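Local coordinates for DUF6836 domain-containing protein (Clostridium leptum, PDB 4PW1), which is of unknown function but has a distinctive fold, a nine-stranded antiparallel sheet surrounded by helices, at residues N32-T35 / G36-E40; L41-E44 / E45-S48; A101-N105 / G106-F110. All blocks are in the same frame, centred on the assembly; numbering follows the deposited sequence.

In the fold
The three contacts follow one another along the chain. Contact 1 (32-40) leads into strand 39-40, which lies at one outer end of the antiparallel sheet within the chain, and contact 2 (41-48) carries on into helix 44-58, their centres about 17 Å apart. Contact 3 (101-110) closes the hairpin of strands 95-103 and 106-114 inside the same sheet, its centre about 14 Å from that of contact 1 and 13 Å from that of contact 2. Strand 80-89 links them: contact 1 packs on Phe82, while Arg81 makes a salt bridge with Glu43 and backbone hydrogen bonds with Leu102. Helix 44-58, begun in contact 2, covers Leu107 and Phe110 of contact 3.

Contact 1 of 3, residues N32-T35 / G36-E40; sequences NLYT and GQEQE
Tyr34 and Glu38 meet with their flat groups nearly parallel: the carboxylate oxygen Glu38 OE1 lies over one face of the ring, toward its rim, with the two planes 14° apart. They lie in the turn, an ST turn at Thr35, that leads into strand 39-40, an outermost strand of the antiparallel sheet within this chain. The ring carbon closest to Glu38 OE1 is Tyr34 CE1, at 3.3 Å. The same face receives the backbone of Gly36, whose N is 3.5 Å from Tyr34 CE2, so the turn folds across the ring. Glu38 gets there by a kink in its chain: chi2 is 82°, which swings the carboxylate back toward the residues preceding it.

The other carboxylate oxygen is turned to Thr35. Thr35 N donates to the syn lone pair of Glu38 OE2 over 2.8 Å with an N-H...O angle of 169°, and the Thr35 hydroxyl adds a weak bond to this oxygen. That hydroxyl also closes the ST turn, for Gln37 N donates to Thr35 OG1 at 3.0 Å. Gly36, between them, has a positive phi, and its N gives only a weak, strongly bent bond to Glu38 OE1. The buried carboxylate is thus held through both oxygens, and the two N-H groups directed at it probably favour its charged form.

Outside the turn, Phe82 meets the Tyr34 ring edge-to-face, and Arg74 of the neighbouring strand touches the Glu38 side chain and makes a weak hydrogen bond to Tyr34 OH. Backbone bonds between Gln39 and Tyr75 then join the chain to the sheet. The polar ends of tyrosine and glutamate are bridged by one water molecule, 2.9 Å from Tyr34 OH and donating to Glu38 OE1 over the same distance.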
loop_
_atom_site.group_PDB
_atom_site.type_symbol
_atom_site.label_atom_id
_atom_site.label_comp_id
_atom_site.label_asym_id
_atom_site.label_seq_id
_atom_site.Cartn_x
_atom_site.Cartn_y
_atom_site.Cartn_z
ATOM N N ASN B 32 -4.040 -0.064 8.411
ATOM C CA ASN B 32 -4.055 1.353 8.071
ATOM C C ASN B 32 -4.564 2.203 9.238
ATOM O O ASN B 32 -4.336 3.405 9.271
ATOM C CB ASN B 32 -4.921 1.618 6.832
ATOM C CG ASN B 32 -6.323 1.032 6.992
ATOM O OD1 ASN B 32 -6.485 -0.145 7.345
ATOM N ND2 ASN B 32 -7.326 1.835 6.756
ATOM N N LEU B 33 -5.275 1.593 10.174
ATOM C CA LEU B 33 -5.836 2.338 11.300
ATOM C C LEU B 33 -4.979 2.221 12.539
ATOM O O LEU B 33 -5.281 2.831 13.535
ATOM C CB LEU B 33 -7.239 1.830 11.598
ATOM C CG LEU B 33 -8.209 1.949 10.415
ATOM C CD1 LEU B 33 -9.544 1.332 10.781
ATOM C CD2 LEU B 33 -8.419 3.402 9.985
ATOM N N TYR B 34 -3.900 1.436 12.470
ATOM C CA TYR B 34 -3.009 1.216 13.590
ATOM C C TYR B 34 -2.166 2.477 13.792
ATOM O O TYR B 34 -1.601 3.007 12.819
ATOM C CB TYR B 34 -2.106 0.039 13.277
ATOM C CG TYR B 34 -1.116 -0.307 14.338
ATOM C CD1 TYR B 34 -1.480 -1.129 15.408
ATOM C CD2 TYR B 34 0.185 0.203 14.300
ATOM C CE1 TYR B 34 -0.585 -1.423 16.395
ATOM C CE2 TYR B 34 1.082 -0.110 15.275
ATOM C CZ TYR B 34 0.685 -0.916 16.321
ATOM O OH TYR B 34 1.569 -1.220 17.329
ATOM N N THR B 35 -2.123 2.987 15.019
ATOM C CA THR B 35 -1.442 4.244 15.303
ATOM C C THR B 35 -0.193 4.024 16.115
ATOM O O THR B 35 0.608 4.898 16.197
ATOM C CB THR B 35 -2.318 5.225 16.117
ATOM O OG1 THR B 35 -2.564 4.670 17.415
ATOM C CG2 THR B 35 -3.638 5.489 15.421
ATOM N N GLY B 36 -0.055 2.876 16.765
ATOM C CA GLY B 36 1.011 2.684 17.740
ATOM C C GLY B 36 0.707 3.200 19.148
ATOM O O GLY B 36 1.518 3.043 20.009
ATOM N N GLN B 37 -0.455 3.798 19.371
ATOM C CA GLN B 37 -0.889 4.206 20.707
ATOM C C GLN B 37 -1.825 3.207 21.393
ATOM O O GLN B 37 -2.267 3.448 22.534
ATOM C CB GLN B 37 -1.588 5.558 20.595
ATOM C CG GLN B 37 -0.645 6.591 19.969
ATOM C CD GLN B 37 -1.140 8.007 20.111
ATOM O OE1 GLN B 37 -2.217 8.269 20.652
ATOM N NE2 GLN B 37 -0.338 8.937 19.643
ATOM N N GLU B 38 -2.115 2.092 20.727
ATOM C CA GLU B 38 -3.059 1.115 21.250
ATOM C C GLU B 38 -2.499 0.504 22.557
ATOM O O GLU B 38 -1.306 0.428 22.746
ATOM C CB GLU B 38 -3.333 0.010 20.226
ATOM C CG GLU B 38 -4.019 0.517 18.956
ATOM C CD GLU B 38 -3.068 1.138 17.904
ATOM O OE1 GLU B 38 -1.815 1.135 18.077
ATOM O OE2 GLU B 38 -3.613 1.612 16.883
ATOM N N GLN B 39 -3.383 0.072 23.444
ATOM C CA GLN B 39 -3.026 -0.257 24.817
ATOM C C GLN B 39 -3.320 -1.724 25.108
ATOM O O GLN B 39 -4.401 -2.238 24.757
ATOM C CB GLN B 39 -3.845 0.611 25.786
ATOM C CG GLN B 39 -3.627 2.080 25.613
ATOM C CD GLN B 39 -2.289 2.538 26.164
ATOM O OE1 GLN B 39 -1.894 2.191 27.248
ATOM N NE2 GLN B 39 -1.605 3.370 25.397
ATOM N N GLU B 40 -2.344 -2.411 25.681
ATOM C CA GLU B 40 -2.502 -3.816 25.992
ATOM C C GLU B 40 -3.722 -4.022 26.859
ATOM O O GLU B 40 -3.881 -3.356 27.894
ATOM C CB GLU B 40 -1.317 -4.357 26.808
ATOM C CG GLU B 40 -0.094 -4.649 26.010
ATOM C CD GLU B 40 0.901 -5.524 26.776
ATOM O OE1 GLU B 40 0.567 -6.104 27.842
ATOM O OE2 GLU B 40 2.019 -5.654 26.270
HETATM O O HOH W 1 -5.809 2.352 16.217
HETATM O O HOH W 2 0.223 -0.141 19.663
#

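Contact 2 of 3, residues L41-E44 / E45-S48; sequences LFEE and EIVS
Phe42 and Val47 make the apolar part of this contact. The ring reaches forward along the chain until CE1 lies 3.5 Å from Val47 CG2, the two side chains crossing at about a right angle. With CG anti to the backbone N (chi1 176°), the phenyl group is carried over the first turn of the helix, where it meets the valine methyl obliquely.

A van der Waals contact of another kind joins Ile46 and Glu43. They lie side by side, pointing the same way, and the methyl Ile46 CD1 touches the carboxylate oxygen Glu43 OE1 at 3.4 Å. Ile46 is itself buried against Phe73 and Tyr196.

Backbone hydrogen bonds start the helix. Val47 N donates to Glu43 O at 3.1 Å with an N-H...O angle of 163°; Ile46 N gives the same oxygen a weak, bent bond. One residue on, Ser48 N donates to Glu44 O at 2.9 Å. These bonds place Glu43 at the N-cap of helix 44-58, and the Phe42-Val47 pair, formed by the residue before the cap and the fourth after it, is a hydrophobic staple. Both features follow strand 39-40 in the chain.

Polar and charged ends find their main partners beyond the turn. Glu43 OE1 forms a salt bridge with Arg81 NE, which ties the N-cap residue to strand 80-89. Glu44 folds back at chi2 (-84°), bringing OE2 to 3.7 Å from Ser48 CB and into a hydrogen bond with Tyr68 OH; the same tyrosine packs on Val47 and Ser48. Glu43, Glu44 and Glu45 all lie at the amino end of the helix, where its dipole would be expected to favour negative charge.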
loop_
_atom_site.group_PDB
_atom_site.type_symbol
_atom_site.label_atom_id
_atom_site.label_comp_id
_atom_site.label_asym_id
_atom_site.label_seq_id
_atom_site.Cartn_x
_atom_site.Cartn_y
_atom_site.Cartn_z
ATOM N N LEU B 41 -4.525 -4.978 26.460
ATOM C CA LEU B 41 -5.759 -5.294 27.146
ATOM C C LEU B 41 -5.977 -6.800 26.971
ATOM O O LEU B 41 -6.154 -7.272 25.834
ATOM C CB LEU B 41 -6.926 -4.550 26.487
ATOM C CG LEU B 41 -8.354 -4.868 26.995
ATOM C CD1 LEU B 41 -8.522 -4.441 28.447
ATOM C CD2 LEU B 41 -9.411 -4.175 26.154
ATOM N N PHE B 42 -6.038 -7.523 28.082
ATOM C CA PHE B 42 -6.207 -8.980 28.101
ATOM C C PHE B 42 -7.688 -9.288 28.189
ATOM O O PHE B 42 -8.316 -8.897 29.132
ATOM C CB PHE B 42 -5.518 -9.632 29.332
ATOM C CG PHE B 42 -5.753 -11.127 29.416
ATOM C CD1 PHE B 42 -4.987 -11.972 28.680
ATOM C CD2 PHE B 42 -6.768 -11.677 30.219
ATOM C CE1 PHE B 42 -5.177 -13.343 28.701
ATOM C CE2 PHE B 42 -6.959 -13.063 30.246
ATOM C CZ PHE B 42 -6.180 -13.885 29.452
ATOM N N GLU B 43 -8.217 -10.028 27.221
ATOM C CA GLU B 43 -9.576 -10.523 27.240
ATOM C C GLU B 43 -9.502 -11.985 26.852
ATOM O O GLU B 43 -9.137 -12.341 25.714
ATOM C CB GLU B 43 -10.421 -9.753 26.212
ATOM C CG GLU B 43 -10.618 -8.289 26.570
ATOM C CD GLU B 43 -11.026 -7.430 25.365
ATOM O OE1 GLU B 43 -10.293 -7.383 24.349
ATOM O OE2 GLU B 43 -12.111 -6.856 25.424
ATOM N N GLU B 44 -9.901 -12.847 27.771
ATOM C CA GLU B 44 -9.638 -14.283 27.638
ATOM C C GLU B 44 -10.253 -14.953 26.425
ATOM O O GLU B 44 -9.627 -15.828 25.816
ATOM C CB GLU B 44 -10.031 -15.055 28.913
ATOM C CG GLU B 44 -9.327 -16.396 29.007
ATOM C CD GLU B 44 -10.067 -17.486 28.224
ATOM O OE1 GLU B 44 -11.271 -17.306 28.033
ATOM O OE2 GLU B 44 -9.464 -18.472 27.757
ATOM N N GLU B 45 -11.457 -14.550 26.061
ATOM C CA GLU B 45 -12.121 -15.119 24.880
ATOM C C GLU B 45 -11.377 -14.774 23.596
ATOM O O GLU B 45 -11.386 -15.555 22.623
ATOM C CB GLU B 45 -13.551 -14.599 24.758
ATOM C CG GLU B 45 -14.441 -15.084 25.894
ATOM C CD GLU B 45 -15.875 -15.305 25.455
ATOM O OE1 GLU B 45 -16.257 -16.465 25.091
ATOM O OE2 GLU B 45 -16.601 -14.301 25.454
ATOM N N ILE B 46 -10.752 -13.605 23.579
ATOM C CA ILE B 46 -9.990 -13.228 22.404
ATOM C C ILE B 46 -8.700 -14.027 22.362
ATOM O O ILE B 46 -8.320 -14.555 21.303
ATOM C CB ILE B 46 -9.784 -11.708 22.330
ATOM C CG1 ILE B 46 -11.158 -11.110 21.978
ATOM C CG2 ILE B 46 -8.768 -11.388 21.259
ATOM C CD1 ILE B 46 -11.250 -9.620 22.005
ATOM N N VAL B 47 -8.075 -14.189 23.520
ATOM C CA VAL B 47 -6.868 -14.984 23.599
ATOM C C VAL B 47 -7.100 -16.439 23.173
ATOM O O VAL B 47 -6.358 -16.970 22.381
ATOM C CB VAL B 47 -6.212 -14.871 24.968
ATOM C CG1 VAL B 47 -5.001 -15.806 25.063
ATOM C CG2 VAL B 47 -5.783 -13.425 25.215
ATOM N N SER B 48 -8.171 -17.060 23.671
ATOM C CA SER B 48 -8.495 -18.408 23.309
ATOM C C SER B 48 -8.714 -18.535 21.816
ATOM O O SER B 48 -8.184 -19.446 21.172
ATOM C CB SER B 48 -9.772 -18.826 24.077
ATOM O OG SER B 48 -10.128 -20.069 23.600
#

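Contact 3 of 3, residues A101-N105 / G106-F110; sequences ALDPN and GLCYF
Ala101 packs against two successive residues of the partner strand, and this is the tight end of the contact. Its CB lies 4.0 Å from Tyr109 CB and 4.1 Å from Cys108 SG, while its backbone is bonded in both directions: Ala101 N donates to Tyr109 O at 3.0 Å, and Ala101 O accepts from Cys108 N at 3.1 Å and, weakly, from Tyr109 N. One residue facing two makes a classic beta bulge. Cys108 is turned toward the opposite strand, its chi1 of 59° leaving SG 3.8 Å from Asp103 CG. On the other face Leu102 and Leu107 meet more loosely, CD1 to CD1 at 4.5 Å, but Leu107 is also covered by Phe49 and Leu57 of helix 44-58. Tyr109, whose CB is on the same face as that of Ala101, carries its ring away to stand edge-to-face with Trp31.

The hairpin joins strands 95-103 and 106-114 through a type I turn from Asp103 to Gly106, and its solvent side is confined to the exposed corner residues Pro104 and Asn105. The backbone bonds across the turn stay short: Asp103 N donates to Gly106 O and Gly106 N to Asp103 O, the latter at 2.9 Å. Buried Gly106 has a positive phi, at which a CB would collide with Asn105 O. An Asx turn is formed at the corner, Asn105 N donating to Asp103 OD1 at 2.9 Å from above the carboxylate plane. The second oxygen, Asp103 OD2, is hydrogen-bonded to Tyr29 OH, and a glycerol, probably from the crystallisation liquor, bonds to Asp103 O.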
loop_
_atom_site.group_PDB
_atom_site.type_symbol
_atom_site.label_atom_id
_atom_site.label_comp_id
_atom_site.label_asym_id
_atom_site.label_seq_id
_atom_site.Cartn_x
_atom_site.Cartn_y
_atom_site.Cartn_z
ATOM N N ALA B 101 -5.968 -9.219 13.783
ATOM C CA ALA B 101 -6.789 -8.098 14.218
ATOM C C ALA B 101 -8.245 -8.483 14.219
ATOM O O ALA B 101 -8.701 -9.233 13.348
ATOM C CB ALA B 101 -6.597 -6.899 13.337
ATOM N N LEU B 102 -8.963 -7.883 15.155
ATOM C CA LEU B 102 -10.406 -7.973 15.223
ATOM C C LEU B 102 -11.017 -6.593 15.215
ATOM O O LEU B 102 -10.487 -5.662 15.833
ATOM C CB LEU B 102 -10.835 -8.700 16.512
ATOM C CG LEU B 102 -10.494 -10.196 16.505
ATOM C CD1 LEU B 102 -9.117 -10.428 17.078
ATOM C CD2 LEU B 102 -11.533 -10.932 17.325
ATOM N N ASP B 103 -12.144 -6.496 14.514
ATOM C CA ASP B 103 -12.979 -5.314 14.488
ATOM C C ASP B 103 -14.394 -5.723 14.940
ATOM O O ASP B 103 -14.605 -6.859 15.324
ATOM C CB ASP B 103 -12.901 -4.660 13.101
ATOM C CG ASP B 103 -13.637 -5.428 11.981
ATOM O OD1 ASP B 103 -14.313 -6.436 12.229
ATOM O OD2 ASP B 103 -13.527 -4.993 10.801
ATOM N N PRO B 104 -15.357 -4.812 14.895
ATOM C CA PRO B 104 -16.697 -5.220 15.392
ATOM C C PRO B 104 -17.362 -6.367 14.642
ATOM O O PRO B 104 -18.262 -6.964 15.182
ATOM C CB PRO B 104 -17.528 -3.940 15.251
ATOM C CG PRO B 104 -16.504 -2.823 15.361
ATOM C CD PRO B 104 -15.289 -3.366 14.650
ATOM N N ASN B 105 -16.913 -6.697 13.432
ATOM C CA ASN B 105 -17.437 -7.849 12.718
ATOM C C ASN B 105 -16.669 -9.140 12.974
ATOM O O ASN B 105 -17.035 -10.173 12.438
ATOM C CB ASN B 105 -17.491 -7.586 11.227
ATOM C CG ASN B 105 -18.616 -6.649 10.862
ATOM O OD1 ASN B 105 -19.772 -6.921 11.146
ATOM N ND2 ASN B 105 -18.279 -5.532 10.258
ATOM N N GLY B 106 -15.644 -9.094 13.812
ATOM C CA GLY B 106 -14.881 -10.313 14.145
ATOM C C GLY B 106 -13.470 -10.283 13.593
ATOM O O GLY B 106 -12.819 -9.227 13.569
ATOM N N LEU B 107 -12.969 -11.459 13.210
ATOM C CA LEU B 107 -11.600 -11.597 12.743
ATOM C C LEU B 107 -11.512 -11.021 11.351
ATOM O O LEU B 107 -12.122 -11.535 10.435
ATOM C CB LEU B 107 -11.152 -13.066 12.720
ATOM C CG LEU B 107 -9.714 -13.322 12.267
ATOM C CD1 LEU B 107 -8.718 -12.738 13.293
ATOM C CD2 LEU B 107 -9.442 -14.807 12.110
ATOM N N CYS B 108 -10.752 -9.948 11.203
ATOM C CA CYS B 108 -10.628 -9.260 9.905
ATOM C C CYS B 108 -9.224 -9.330 9.327
ATOM O O CYS B 108 -8.994 -8.899 8.211
ATOM C CB CYS B 108 -11.078 -7.801 10.055
ATOM S SG CYS B 108 -10.178 -6.806 11.264
ATOM N N TYR B 109 -8.272 -9.841 10.108
ATOM C CA TYR B 109 -6.920 -9.996 9.661
ATOM C C TYR B 109 -6.222 -11.122 10.410
ATOM O O TYR B 109 -6.312 -11.204 11.613
ATOM C CB TYR B 109 -6.130 -8.679 9.758
ATOM C CG TYR B 109 -4.744 -8.790 9.160
ATOM C CD1 TYR B 109 -3.735 -9.511 9.821
ATOM C CD2 TYR B 109 -4.461 -8.265 7.922
ATOM C CE1 TYR B 109 -2.493 -9.660 9.252
ATOM C CE2 TYR B 109 -3.212 -8.418 7.329
ATOM C CZ TYR B 109 -2.249 -9.094 8.001
ATOM O OH TYR B 109 -1.045 -9.260 7.431
ATOM N N PHE B 110 -5.574 -12.013 9.655
ATOM C CA PHE B 110 -4.709 -13.057 10.184
ATOM C C PHE B 110 -3.536 -13.280 9.232
ATOM O O PHE B 110 -3.741 -13.379 8.048
ATOM C CB PHE B 110 -5.481 -14.372 10.300
ATOM C CG PHE B 110 -4.631 -15.519 10.775
ATOM C CD1 PHE B 110 -3.928 -16.306 9.888
ATOM C CD2 PHE B 110 -4.520 -15.794 12.122
ATOM C CE1 PHE B 110 -3.139 -17.356 10.339
ATOM C CE2 PHE B 110 -3.707 -16.803 12.575
ATOM C CZ PHE B 110 -3.011 -17.590 11.686
#